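Local coordinates for phosphohistidine phosphatase sixA (PDB 1UJC), which removes the phosphoryl group from a phosphohistidine of the HPt domain of the ArcB sensor in a multistep His-Asp phosphorelay, at residues E74-P77 against E78-P81; D14-S17 against D18-P22. All blocks are in the same frame, centred on the assembly; numbering follows the deposited sequence.

Interaction 1: residues E74-P77 against E78-P81; sequences EVLP and ELTP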
loop_
_atom_site.group_PDB
_atom_site.type_symbol
_atom_site.label_atom_id
_atom_site.label_comp_id
_atom_site.label_asym_id
_atom_site.label_seq_id
_atom_site.Cartn_x
_atom_site.Cartn_y
_atom_site.Cartn_z
ATOM N N GLU A 74 7.005 1.888 9.351
ATOM C CA GLU A 74 7.079 0.625 10.052
ATOM C C GLU A 74 7.222 -0.490 9.032
ATOM O O GLU A 74 6.328 -0.717 8.217
ATOM C CB GLU A 74 5.818 0.440 10.896
ATOM C CG GLU A 74 5.696 1.495 11.977
ATOM C CD GLU A 74 4.284 2.016 12.153
ATOM O OE1 GLU A 74 3.411 1.252 12.622
ATOM O OE2 GLU A 74 4.053 3.198 11.815
ATOM N N VAL A 75 8.368 -1.160 9.073
ATOM C CA VAL A 75 8.656 -2.258 8.166
ATOM C C VAL A 75 8.049 -3.506 8.786
ATOM O O VAL A 75 8.493 -3.956 9.845
ATOM C CB VAL A 75 10.177 -2.446 7.992
ATOM C CG1 VAL A 75 10.453 -3.590 7.023
ATOM C CG2 VAL A 75 10.798 -1.152 7.470
ATOM N N LEU A 76 7.028 -4.046 8.126
ATOM C CA LEU A 76 6.317 -5.223 8.614
ATOM C C LEU A 76 6.637 -6.485 7.829
ATOM O O LEU A 76 6.474 -6.522 6.611
ATOM C CB LEU A 76 4.799 -4.978 8.562
ATOM C CG LEU A 76 4.123 -4.090 9.611
ATOM C CD1 LEU A 76 4.746 -2.711 9.620
ATOM C CD2 LEU A 76 2.623 -3.998 9.298
ATOM N N PRO A 77 7.091 -7.544 8.520
ATOM C CA PRO A 77 7.419 -8.802 7.844
ATOM C C PRO A 77 6.193 -9.463 7.216
ATOM O O PRO A 77 6.317 -10.218 6.256
ATOM C CB PRO A 77 8.007 -9.657 8.962
ATOM C CG PRO A 77 8.614 -8.640 9.892
ATOM C CD PRO A 77 7.534 -7.575 9.925
ATOM N N GLU A 78 5.012 -9.180 7.760
ATOM C CA GLU A 78 3.791 -9.786 7.236
ATOM C C GLU A 78 3.257 -9.104 5.983
ATOM O O GLU A 78 2.180 -9.449 5.508
ATOM C CB GLU A 78 2.705 -9.817 8.315
ATOM C CG GLU A 78 3.078 -10.649 9.529
ATOM C CD GLU A 78 3.368 -12.103 9.183
ATOM O OE1 GLU A 78 3.875 -12.825 10.070
ATOM O OE2 GLU A 78 3.090 -12.529 8.037
ATOM N N LEU A 79 4.012 -8.143 5.455
ATOM C CA LEU A 79 3.614 -7.430 4.242
ATOM C C LEU A 79 4.310 -7.997 3.009
ATOM O O LEU A 79 4.114 -7.515 1.892
ATOM C CB LEU A 79 3.910 -5.930 4.374
ATOM C CG LEU A 79 2.939 -5.180 5.289
ATOM C CD1 LEU A 79 3.337 -3.717 5.419
ATOM C CD2 LEU A 79 1.535 -5.304 4.720
ATOM N N THR A 80 5.133 -9.019 3.216
ATOM C CA THR A 80 5.830 -9.668 2.112
ATOM C C THR A 80 4.760 -10.408 1.309
ATOM O O THR A 80 3.638 -10.579 1.780
ATOM C CB THR A 80 6.872 -10.685 2.622
ATOM O OG1 THR A 80 6.236 -11.630 3.490
ATOM C CG2 THR A 80 7.990 -9.977 3.368
ATOM N N PRO A 81 5.090 -10.849 0.088
ATOM C CA PRO A 81 4.128 -11.566 -0.751
ATOM C C PRO A 81 3.336 -12.663 -0.033
ATOM O O PRO A 81 2.137 -12.813 -0.264
ATOM C CB PRO A 81 5.006 -12.122 -1.866
ATOM C CG PRO A 81 6.003 -11.025 -2.051
ATOM C CD PRO A 81 6.370 -10.672 -0.623
#

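Interaction 2: residues D14-S17 against D18-P22; sequences DAAS and DSVRP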
loop_
_atom_site.group_PDB
_atom_site.type_symbol
_atom_site.label_atom_id
_atom_site.label_comp_id
_atom_site.label_asym_id
_atom_site.label_seq_id
_atom_site.Cartn_x
_atom_site.Cartn_y
_atom_site.Cartn_z
ATOM N N ASP A 14 15.208 -9.298 -13.042
ATOM C CA ASP A 14 16.374 -10.008 -12.540
ATOM C C ASP A 14 17.161 -9.248 -11.478
ATOM O O ASP A 14 17.356 -8.036 -11.570
ATOM C CB ASP A 14 17.307 -10.360 -13.697
ATOM C CG ASP A 14 18.155 -11.587 -13.405
ATOM O OD1 ASP A 14 19.292 -11.664 -13.915
ATOM O OD2 ASP A 14 17.677 -12.484 -12.674
ATOM N N ALA A 15 17.609 -9.992 -10.474
ATOM C CA ALA A 15 18.406 -9.470 -9.374
ATOM C C ALA A 15 19.052 -10.676 -8.699
ATOM O O ALA A 15 18.719 -11.819 -9.017
ATOM C CB ALA A 15 17.521 -8.716 -8.384
ATOM N N ALA A 16 19.978 -10.429 -7.779
ATOM C CA ALA A 16 20.642 -11.516 -7.071
ATOM C C ALA A 16 19.600 -12.485 -6.510
ATOM O O ALA A 16 19.829 -13.693 -6.459
ATOM C CB ALA A 16 21.504 -10.953 -5.948
ATOM N N SER A 17 18.455 -11.943 -6.094
ATOM C CA SER A 17 17.348 -12.738 -5.548
ATOM C C SER A 17 16.088 -11.868 -5.565
ATOM O O SER A 17 16.174 -10.659 -5.763
ATOM C CB SER A 17 17.652 -13.192 -4.114
ATOM O OG SER A 17 17.638 -12.103 -3.211
ATOM N N ASP A 18 14.924 -12.470 -5.349
ATOM C CA ASP A 18 13.671 -11.713 -5.388
ATOM C C ASP A 18 13.547 -10.532 -4.423
ATOM O O ASP A 18 13.244 -9.419 -4.840
ATOM C CB ASP A 18 12.466 -12.635 -5.166
ATOM C CG ASP A 18 11.138 -11.896 -5.319
ATOM O OD1 ASP A 18 10.737 -11.620 -6.471
ATOM O OD2 ASP A 18 10.507 -11.578 -4.289
ATOM N N SER A 19 13.774 -10.774 -3.136
ATOM C CA SER A 19 13.635 -9.718 -2.137
ATOM C C SER A 19 14.425 -8.452 -2.451
ATOM O O SER A 19 14.066 -7.365 -1.994
ATOM C CB SER A 19 14.044 -10.230 -0.752
ATOM O OG SER A 19 15.454 -10.304 -0.624
ATOM N N VAL A 20 15.490 -8.582 -3.233
ATOM C CA VAL A 20 16.320 -7.424 -3.546
ATOM C C VAL A 20 16.144 -6.798 -4.931
ATOM O O VAL A 20 16.927 -5.932 -5.323
ATOM C CB VAL A 20 17.811 -7.759 -3.321
ATOM C CG1 VAL A 20 18.061 -7.994 -1.843
ATOM C CG2 VAL A 20 18.192 -8.997 -4.111
ATOM N N ARG A 21 15.115 -7.219 -5.663
ATOM C CA ARG A 21 14.858 -6.666 -6.996
ATOM C C ARG A 21 14.522 -5.189 -6.844
ATOM O O ARG A 21 13.611 -4.828 -6.104
ATOM C CB ARG A 21 13.671 -7.372 -7.656
ATOM C CG ARG A 21 13.887 -8.840 -7.976
ATOM C CD ARG A 21 12.546 -9.536 -8.178
ATOM N NE ARG A 21 11.696 -8.823 -9.128
ATOM C CZ ARG A 21 10.369 -8.883 -9.128
ATOM N NH1 ARG A 21 9.741 -9.623 -8.224
ATOM N NH2 ARG A 21 9.670 -8.200 -10.028
ATOM N N PRO A 22 15.259 -4.311 -7.538
ATOM C CA PRO A 22 14.993 -2.874 -7.441
ATOM C C PRO A 22 13.829 -2.432 -8.330
ATOM O O PRO A 22 13.328 -3.199 -9.155
ATOM C CB PRO A 22 16.313 -2.257 -7.885
ATOM C CG PRO A 22 16.740 -3.203 -8.972
ATOM C CD PRO A 22 16.460 -4.569 -8.356
#

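Interaction 1: residues E74-P77 against E78-P81
Leu76 and Leu79 both set CG beside their backbone N and opposite the carbonyl carbon (chi1 -76° and -74°), and the two side chains meet at a slant, CB of Leu76 lying 3.7 Å from CD1 of Leu79. CD2 of Leu76 reaches the same methyl at 4.0 Å. The backbone turns with them: Leu79 N donates to Leu76 O over 3.2 Å, approaching from above the carbonyl plane, 58° out of it. One residue on, Thr80 N makes a weak bond of 3.5 Å to Pro77 O; Thr80 OG1 lies 3.1 Å from the same oxygen, Pro77 O, with CG2 close beside it. Both leucines are buried, resting on Leu49 of strand 47-50, with Tyr91 and Val88 of helix 85-98 beside Leu76 and Leu79 respectively. An alanine in place of Leu79 would probably open a gap beside Leu76 CB and leave Leu49 and Val88 without their shared apolar neighbour. Glu78 bends at chi2 and its OE2 accepts from Asp84 N, just before that helix. This is a short 3-10 turn following edge strand 74-75, on the way from the sheet to helix 85-98 in the alpha-beta fold of the histidine phosphatases.

Interaction 2: residues D14-S17 against D18-P22
The guanidinium of Arg21 meets the carboxylate of Asp18 edge-on, the Asp18 CG lying in its plane, while further back along the same side chain Arg21 CG touches Ala15 CB at 3.7 Å. In the salt bridge Arg21 NH1 stands 2.8 Å from Asp18 OD1; it arrives on the syn side of that oxygen, 25° out of the carboxylate plane, with an N-H...O angle of 156°. A bend at chi3 (51°) turns the end of the arginine back toward the aspartate; with NE bonded to Ala12 O and NH1 to Asp18, the guanidinium is probably restrained from turning. The methyl of Ala15 also lies 3.6 Å from Arg21 CA, so Ala15 packs against the later part of the loop, at Arg21. Between them the chain turns: Val20 N makes a weak bond of 3.3 Å to Ser17 O, and Arg21 N bonds to Asp18 O. Val20 CG2 sits close over Ser17, 3.1 Å from its O and 3.3 Å from its OG. Asp18 OD2 forms a second salt bridge, to Arg55, a residue of the tungstate pocket, and the Arg21 side chain itself comes within about 4 Å of the bound anion. Asp18 thus joins two arginines with one carboxylate, which is likely to balance part of their charge and to hold Arg55 in position beside the oxyanion, consistent with a second-shell role at the phosphate-binding site.

How the interactions relate
From the N terminus, the chain leaves strand 2-7 and enters the loop where interaction 2 closes a turn at the surface before helix 25-40 begins. Strand 47-50 and helix 54-66 follow, and interaction 1 then closes a second turn between strand 74-75 and helix 85-98. The two contacts come in series, neither enclosing nor crossing the other. Their centres are about 17 Å apart and their nearest atoms about 5 Å, without touching. Phe53, between strand 47-50 and helix 54-66, links them, packing on Pro81 of one contact and on Asp18 and Ser19 of the other. Interaction 1 ties the sheet edge to helix 85-98, interaction 2 the loop after strand 2-7 to helix 54-66.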